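Long-range contacts in gala protein type 1, 3 or 4 (Legionella pneumophila subsp. pneumophila, PDB 4XA9), which probably binds small GTPases and may act as a GTPase activator: residues 125-130 and 148-153; 169-174 and 193-198. One frame throughout, in Å; residues are numbered along the deposited sequence.

Contact 1 of 2, residues 125-130 and 148-153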
ATOM      1  N   ASN A 125     -10.260  -1.308   5.129  1.00 16.71           N
ATOM      2  CA  ASN A 125     -10.964  -1.757   6.318  1.00 20.12           C
ATOM      3  C   ASN A 125     -12.387  -2.207   6.019  1.00 22.73           C
ATOM      4  O   ASN A 125     -13.215  -2.285   6.927  1.00 19.81           O
ATOM      5  CB  ASN A 125     -10.978  -0.649   7.379  1.00 20.02           C
ATOM      6  CG  ASN A 125      -9.875  -0.815   8.414  1.00 20.96           C
ATOM      7  OD1 ASN A 125      -9.664  -1.911   8.948  1.00 20.77           O
ATOM      8  ND2 ASN A 125      -9.163   0.272   8.701  1.00 20.47           N
ATOM      9  N   LYS A 126     -12.654  -2.510   4.750  1.00 22.58           N
ATOM     10  CA  LYS A 126     -14.005  -2.836   4.284  1.00 26.85           C
ATOM     11  C   LYS A 126     -15.000  -1.727   4.620  1.00 26.49           C
ATOM     12  O   LYS A 126     -16.177  -1.988   4.879  1.00 29.04           O
ATOM     13  CB  LYS A 126     -14.483  -4.167   4.876  1.00 32.62           C
ATOM     14  CG  LYS A 126     -13.565  -5.338   4.565  1.00 39.02           C
ATOM     15  CD  LYS A 126     -14.070  -6.640   5.181  1.00 47.00           C
ATOM     16  CE  LYS A 126     -12.935  -7.401   5.872  1.00 50.25           C
ATOM     17  NZ  LYS A 126     -11.576  -6.887   5.496  1.00 52.54           N
ATOM     18  N   ILE A 127     -14.528  -0.485   4.614  1.00 21.69           N
ATOM     19  CA  ILE A 127     -15.416   0.650   4.829  1.00 22.69           C
ATOM     20  C   ILE A 127     -16.177   0.935   3.537  1.00 22.23           C
ATOM     21  O   ILE A 127     -15.591   0.982   2.462  1.00 21.52           O
ATOM     22  CB  ILE A 127     -14.636   1.893   5.293  1.00 22.83           C
ATOM     23  CG1 ILE A 127     -13.848   1.556   6.568  1.00 23.07           C
ATOM     24  CG2 ILE A 127     -15.580   3.080   5.508  1.00 18.69           C
ATOM     25  CD1 ILE A 127     -12.839   2.611   6.978  1.00 24.58           C
ATOM     26  N   THR A 128     -17.488   1.091   3.642  1.00 24.06           N
ATOM     27  CA  THR A 128     -18.318   1.336   2.469  1.00 26.41           C
ATOM     28  C   THR A 128     -18.877   2.747   2.500  1.00 24.82           C
ATOM     29  O   THR A 128     -18.490   3.550   3.350  1.00 25.29           O
ATOM     30  CB  THR A 128     -19.485   0.337   2.382  1.00 29.82           C
ATOM     31  OG1 THR A 128     -20.462   0.647   3.389  1.00 27.28           O
ATOM     32  CG2 THR A 128     -18.973  -1.091   2.579  1.00 30.33           C
ATOM     33  N   LYS A 129     -19.793   3.044   1.579  1.00 22.16           N
ATOM     34  CA  LYS A 129     -20.486   4.332   1.574  1.00 25.19           C
ATOM     35  C   LYS A 129     -21.227   4.580   2.893  1.00 24.90           C
ATOM     36  O   LYS A 129     -21.465   5.727   3.275  1.00 27.92           O
ATOM     37  CB  LYS A 129     -21.472   4.409   0.401  1.00 26.94           C
ATOM     38  CG  LYS A 129     -22.537   3.310   0.397  1.00 31.19           C
ATOM     39  CD  LYS A 129     -23.393   3.382  -0.865  1.00 38.29           C
ATOM     40  CE  LYS A 129     -24.511   2.350  -0.843  1.00 45.48           C
ATOM     41  NZ  LYS A 129     -23.997   0.958  -0.764  1.00 49.31           N
ATOM     42  N   VAL A 130     -21.602   3.505   3.581  1.00 22.85           N
ATOM     43  CA  VAL A 130     -22.297   3.637   4.860  1.00 23.69           C
ATOM     44  C   VAL A 130     -21.350   4.212   5.916  1.00 23.59           C
ATOM     45  O   VAL A 130     -21.709   5.129   6.653  1.00 23.98           O
ATOM     46  CB  VAL A 130     -22.873   2.287   5.344  1.00 25.53           C
ATOM     47  CG1 VAL A 130     -23.481   2.437   6.728  1.00 27.60           C
ATOM     48  CG2 VAL A 130     -23.924   1.777   4.365  1.00 25.57           C
ATOM     49  N   ASN A 148     -10.694   1.500   0.278  1.00 17.58           N
ATOM     50  CA  ASN A 148     -12.053   1.269   0.767  1.00 21.05           C
ATOM     51  C   ASN A 148     -13.055   1.646  -0.320  1.00 24.61           C
ATOM     52  O   ASN A 148     -12.990   2.746  -0.866  1.00 22.55           O
ATOM     53  CB  ASN A 148     -12.350   2.081   2.034  1.00 18.24           C
ATOM     54  CG  ASN A 148     -11.548   1.615   3.237  1.00 20.95           C
ATOM     55  OD1 ASN A 148     -11.860   0.591   3.850  1.00 19.52           O
ATOM     56  ND2 ASN A 148     -10.521   2.380   3.596  1.00 19.12           N
ATOM     57  N   SER A 149     -13.981   0.749  -0.634  1.00 24.23           N
ATOM     58  CA  SER A 149     -14.967   1.043  -1.675  1.00 24.40           C
ATOM     59  C   SER A 149     -15.999   2.050  -1.174  1.00 25.18           C
ATOM     60  O   SER A 149     -17.123   1.686  -0.821  1.00 25.50           O
ATOM     61  CB  SER A 149     -15.655  -0.240  -2.146  1.00 24.18           C
ATOM     62  OG  SER A 149     -16.539   0.026  -3.226  1.00 25.33           O
ATOM     63  N   LEU A 150     -15.607   3.321  -1.140  1.00 24.48           N
ATOM     64  CA  LEU A 150     -16.475   4.382  -0.644  1.00 21.40           C
ATOM     65  C   LEU A 150     -17.559   4.716  -1.655  1.00 24.97           C
ATOM     66  O   LEU A 150     -18.650   5.138  -1.281  1.00 23.89           O
ATOM     67  CB  LEU A 150     -15.672   5.648  -0.336  1.00 19.18           C
ATOM     68  CG  LEU A 150     -14.476   5.550   0.610  1.00 18.78           C
ATOM     69  CD1 LEU A 150     -13.793   6.903   0.711  1.00 19.12           C
ATOM     70  CD2 LEU A 150     -14.915   5.055   1.984  1.00 19.87           C
ATOM     71  N   GLU A 151     -17.230   4.548  -2.935  1.00 23.77           N
ATOM     72  CA  GLU A 151     -18.108   4.936  -4.038  1.00 27.70           C
ATOM     73  C   GLU A 151     -18.435   6.435  -4.020  1.00 24.70           C
ATOM     74  O   GLU A 151     -18.009   7.167  -3.129  1.00 24.24           O
ATOM     75  CB  GLU A 151     -19.394   4.097  -4.013  1.00 31.59           C
ATOM     76  CG  GLU A 151     -19.154   2.620  -4.304  1.00 32.15           C
ATOM     77  CD  GLU A 151     -20.424   1.781  -4.269  1.00 35.75           C
ATOM     78  OE1 GLU A 151     -21.211   1.906  -3.304  1.00 36.90           O
ATOM     79  OE2 GLU A 151     -20.633   0.994  -5.217  1.00 37.29           O
ATOM     80  N   ASP A 152     -19.175   6.889  -5.026  1.00 24.62           N
ATOM     81  CA  ASP A 152     -19.534   8.298  -5.146  1.00 26.42           C
ATOM     82  C   ASP A 152     -20.374   8.771  -3.967  1.00 28.89           C
ATOM     83  O   ASP A 152     -20.116   9.833  -3.401  1.00 31.75           O
ATOM     84  CB  ASP A 152     -20.289   8.541  -6.456  1.00 29.17           C
ATOM     85  CG  ASP A 152     -19.399   8.391  -7.673  1.00 31.56           C
ATOM     86  OD1 ASP A 152     -18.257   8.895  -7.637  1.00 30.28           O
ATOM     87  OD2 ASP A 152     -19.831   7.755  -8.654  1.00 33.98           O
ATOM     88  N   GLU A 153     -21.379   7.981  -3.603  1.00 29.67           N
ATOM     89  CA  GLU A 153     -22.248   8.306  -2.474  1.00 31.02           C
ATOM     90  C   GLU A 153     -21.422   8.563  -1.211  1.00 29.21           C
ATOM     91  O   GLU A 153     -21.678   9.509  -0.460  1.00 26.35           O
ATOM     92  CB  GLU A 153     -23.252   7.177  -2.243  1.00 36.02           C
ATOM     93  CG  GLU A 153     -24.187   7.401  -1.070  1.00 44.73           C
ATOM     94  CD  GLU A 153     -25.249   6.322  -0.954  1.00 52.02           C
ATOM     95  OE1 GLU A 153     -25.708   5.819  -2.003  1.00 54.83           O
ATOM     96  OE2 GLU A 153     -25.619   5.971   0.186  1.00 54.57           O
TER
HETATM   97  O   HOH W   1     -14.489  -1.320   1.241  1.00 29.81           O
HETATM   98  O   HOH W   2     -19.834   1.215  -0.974  1.00 31.42           O
HETATM   99  O   HOH W   3     -23.921   7.166   2.737  1.00 48.15           O

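Contact 2 of 2, residues 169-174 and 193-198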
ATOM      1  N   ALA A 169      -8.196   9.385  -0.493  1.00 17.10           N
ATOM      2  CA  ALA A 169      -9.175   8.368  -0.847  1.00 19.21           C
ATOM      3  C   ALA A 169      -8.862   7.755  -2.210  1.00 20.02           C
ATOM      4  O   ALA A 169      -9.678   7.815  -3.133  1.00 16.97           O
ATOM      5  CB  ALA A 169     -10.581   8.961  -0.832  1.00 15.55           C
ATOM      6  N   SER A 170      -7.677   7.160  -2.324  1.00 17.87           N
ATOM      7  CA  SER A 170      -7.254   6.523  -3.568  1.00 19.91           C
ATOM      8  C   SER A 170      -7.733   5.077  -3.615  1.00 19.25           C
ATOM      9  O   SER A 170      -7.774   4.408  -2.587  1.00 18.84           O
ATOM     10  CB  SER A 170      -5.727   6.578  -3.719  1.00 21.06           C
ATOM     11  OG  SER A 170      -5.254   7.913  -3.815  1.00 20.77           O
ATOM     12  N   ALA A 171      -8.070   4.601  -4.812  1.00 18.23           N
ATOM     13  CA  ALA A 171      -8.628   3.259  -5.000  1.00 19.54           C
ATOM     14  C   ALA A 171      -9.889   3.081  -4.164  1.00 21.67           C
ATOM     15  O   ALA A 171     -10.000   2.135  -3.379  1.00 21.66           O
ATOM     16  CB  ALA A 171      -7.595   2.185  -4.653  1.00 16.78           C
ATOM     17  N   CYS A 172     -10.835   4.002  -4.332  1.00 19.60           N
ATOM     18  CA  CYS A 172     -12.058   3.992  -3.537  1.00 20.12           C
ATOM     19  C   CYS A 172     -13.325   3.940  -4.388  1.00 19.77           C
ATOM     20  O   CYS A 172     -14.413   4.262  -3.900  1.00 21.56           O
ATOM     21  CB  CYS A 172     -12.104   5.219  -2.619  1.00 17.62           C
ATOM     22  SG  CYS A 172     -10.892   5.195  -1.253  1.00 23.59           S
ATOM     23  N   ASP A 173     -13.176   3.533  -5.645  1.00 17.96           N
ATOM     24  CA  ASP A 173     -14.296   3.445  -6.590  1.00 20.67           C
ATOM     25  C   ASP A 173     -15.022   4.781  -6.765  1.00 21.46           C
ATOM     26  O   ASP A 173     -16.251   4.829  -6.841  1.00 20.53           O
ATOM     27  CB  ASP A 173     -15.286   2.356  -6.154  1.00 24.74           C
ATOM     28  CG  ASP A 173     -14.711   0.955  -6.295  1.00 31.76           C
ATOM     29  OD1 ASP A 173     -13.990   0.706  -7.281  1.00 31.00           O
ATOM     30  OD2 ASP A 173     -14.965   0.106  -5.415  1.00 34.88           O
ATOM     31  N   VAL A 174     -14.252   5.861  -6.845  1.00 22.14           N
ATOM     32  CA  VAL A 174     -14.810   7.190  -7.060  1.00 22.98           C
ATOM     33  C   VAL A 174     -14.846   7.537  -8.548  1.00 26.96           C
ATOM     34  O   VAL A 174     -13.839   7.399  -9.248  1.00 26.87           O
ATOM     35  CB  VAL A 174     -13.993   8.265  -6.312  1.00 22.65           C
ATOM     36  CG1 VAL A 174     -14.508   9.654  -6.640  1.00 25.55           C
ATOM     37  CG2 VAL A 174     -14.031   8.018  -4.817  1.00 20.06           C
ATOM     38  N   LEU A 193      -6.947  11.500  -4.836  1.00 16.04           N
ATOM     39  CA  LEU A 193      -7.945  10.618  -5.430  1.00 18.08           C
ATOM     40  C   LEU A 193      -7.348   9.783  -6.552  1.00 20.66           C
ATOM     41  O   LEU A 193      -7.898   9.725  -7.655  1.00 21.37           O
ATOM     42  CB  LEU A 193      -9.133  11.424  -5.971  1.00 17.14           C
ATOM     43  CG  LEU A 193     -10.043  12.096  -4.937  1.00 20.36           C
ATOM     44  CD1 LEU A 193     -11.008  13.064  -5.609  1.00 22.15           C
ATOM     45  CD2 LEU A 193     -10.810  11.045  -4.139  1.00 18.32           C
ATOM     46  N   GLY A 194      -6.244   9.137  -6.285  1.00 19.61           N
ATOM     47  CA  GLY A 194      -5.592   8.295  -7.231  1.00 18.51           C
ATOM     48  C   GLY A 194      -6.285   6.962  -7.454  1.00 19.53           C
ATOM     49  O   GLY A 194      -7.022   6.519  -6.638  1.00 18.50           O
ATOM     50  N   LYS A 195      -6.008   6.428  -8.624  1.00 18.52           N
ATOM     51  CA  LYS A 195      -6.492   5.006  -8.874  0.53 22.59           C
ATOM     52  C   LYS A 195      -8.035   4.860  -8.821  1.00 18.73           C
ATOM     53  O   LYS A 195      -8.566   3.935  -8.195  1.00 22.10           O
ATOM     54  CB  LYS A 195      -5.812   4.018  -8.036  0.53 25.28           C
ATOM     55  CG  LYS A 195      -5.652   2.628  -8.557  0.53 28.12           C
ATOM     56  CD  LYS A 195      -4.618   2.528  -9.622  0.53 32.53           C
ATOM     57  CE  LYS A 195      -4.356   1.092  -9.968  0.53 35.52           C
ATOM     58  NZ  LYS A 195      -3.060   0.687  -9.383  0.53 35.42           N
ATOM     59  N   ASN A 196      -8.790   5.824  -9.295  1.00 19.01           N
ATOM     60  CA  ASN A 196     -10.225   5.803  -9.279  1.00 20.21           C
ATOM     61  C   ASN A 196     -10.716   5.807 -10.751  1.00 25.45           C
ATOM     62  O   ASN A 196     -10.044   5.368 -11.582  1.00 24.33           O
ATOM     63  CB  ASN A 196     -10.787   6.957  -8.477  1.00 19.16           C
ATOM     64  CG  ASN A 196     -10.745   6.712  -6.976  1.00 20.04           C
ATOM     65  OD1 ASN A 196     -11.138   5.689  -6.509  1.00 18.38           O
ATOM     66  ND2 ASN A 196     -10.231   7.664  -6.258  1.00 18.21           N
ATOM     67  N   ALA A 197     -11.902   6.306 -11.022  1.00 25.46           N
ATOM     68  CA  ALA A 197     -12.408   6.369 -12.394  1.00 25.85           C
ATOM     69  C   ALA A 197     -12.714   7.801 -12.797  1.00 25.71           C
ATOM     70  O   ALA A 197     -13.740   8.073 -13.413  1.00 27.93           O
ATOM     71  CB  ALA A 197     -13.652   5.507 -12.552  1.00 26.50           C
ATOM     72  N   ILE A 198     -11.826   8.716 -12.441  1.00 20.59           N
ATOM     73  CA  ILE A 198     -12.061  10.134 -12.679  1.00 18.62           C
ATOM     74  C   ILE A 198     -11.592  10.540 -14.075  1.00 23.30           C
ATOM     75  O   ILE A 198     -10.527  10.117 -14.527  1.00 24.56           O
ATOM     76  CB  ILE A 198     -11.368  10.971 -11.590  1.00 20.37           C
ATOM     77  CG1 ILE A 198     -11.923  10.570 -10.217  1.00 22.05           C
ATOM     78  CG2 ILE A 198     -11.541  12.456 -11.832  1.00 22.41           C
ATOM     79  CD1 ILE A 198     -11.279  11.281  -9.072  1.00 24.24           C
TER
HETATM   80  O   HOH W   4     -11.195   2.295  -7.364  1.00 41.55           O

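Contact 1 of 2, residues 125-130 and 148-153
The carboxamide of Asn148 lies against the side chain of Ile127, crossing it at a slant, with Asn148 OD1 3.4 Å from Ile127 CB. Asn148, in the loop between strand 142-144 and helix 151-159, plays the part of the asparagine of a leucine-rich repeat, its amide bonding the backbone of the preceding loop. Asn148 OD1 accepts from Asn125 N at 2.8 Å and from Ile127 N at 3.0 Å. The two N-H groups come from opposite faces of the carboxamide plane, each tilted moderately out of it, and together with bonds from ND2 to the backbone oxygens of Ala122 and Leu145 they fix the rotation of the buried group. A chi1 of -68°, which sets CG beside the backbone N of Asn148, directs the amide into the preceding loop.

Beyond the amide, an apolar contact and a water bridge follow. Ile127 CG2 and Leu150 CD2 meet at 4.1 Å, the two side chains running side by side in the same direction, while a water accepts from Ser149 N and donates to Ile127 O. Ser149 is the centre of an inverse gamma turn, and its carbonyl oxygen receives a CA-H...O contact from Thr128. Thr128 caps the helix that follows: its OG1 accepts from Val130 N and also bonds Asp105.

At the outer end the aliphatic part of Lys129 crosses the carboxylate of Glu153, with Lys129 CD 3.5 Å from Glu153 CD, the carboxyl carbon. The bend at chi4 (-61°) carries the amine toward Glu151, yet the salt bridge is long, 3.9 Å from Lys129 NZ to Glu151 OE1. Glu151 OE1 also accepts a hydrogen bond from a second water, which donates to Ser149 O as well and accepts from Lys129 N.

Contact 2 of 2, residues 169-174 and 193-198
Hydrogen bonds to the carboxamide of Asn196 dominate this junction between successive leucine-rich repeat loops, joining its side chain to the backbone of 169-174. Asn196 OD1 accepts from Cys172 N at 2.8 Å and from Val174 N at 3.1 Å, and the two approaches differ. The Cys172 donor is tilted only 16° from the carbonyl plane, whereas the Val174 N-H stands above that plane, although its bond is almost straight at the hydrogen (176°). Through the other end of the amide, ND2 donates to Ala169 O in the plane of both groups, and more weakly to Leu193 O within its own loop. The buried carboxamide is thereby held by its oxygen and its nitrogen alike; a chi1 of -79°, with CG beside the backbone N, directs it at the backbone of 169-174.

Bonds between the two backbones flank this amide: Ala171 N gives to Gly194 O at 2.8 Å, and Ala197 N gives to Val174 O at 2.8 Å. Ser170 OG accepts from Gly194 N at 2.9 Å through a bent bond, and is also hydrogen-bonded to the backbone of a neighbouring protein chain. Outside the two segments, Asp173 pairs with a basic side chain of that other chain, so this part of the loops belongs to the protein-protein interface.

Van der Waals packing brings Val174 across the Asn196 amide, Val174 CB 3.7 Å from Asn196 CG. The apolar pairs are Leu193 CD2 with Ala169 CB, 3.9 Å apart, and the looser Val174 CG1 with Ile198 CD1.

The two segments follow the neighbouring parallel strands 166-168 and 190-192 and lead toward helices 176-184 and 203-207; Val174 also packs on helix 151-159, and Leu193 and Ile198 on helix 176-184.

Contacts 1 and 2 follow one another along the chain, contact 1 closing before contact 2 opens, with centres about 11 Å apart. Both join loops that leave successive parallel strands of the leucine-rich repeat sheet: 119-121 and 142-144 precede the segments of contact 1, 166-168 and 190-192 those of contact 2. The middle loops, 148-153 and 169-174, touch directly, Ser149 OG lying 2.7 Å from Asp173 OD2 in a probable hydrogen bond and Glu151 N 3.0 Å from Cys172 O in another. Four consecutive loops are thus linked in succession along the curved solenoid, and both contacts have residues that meet a neighbouring protein chain.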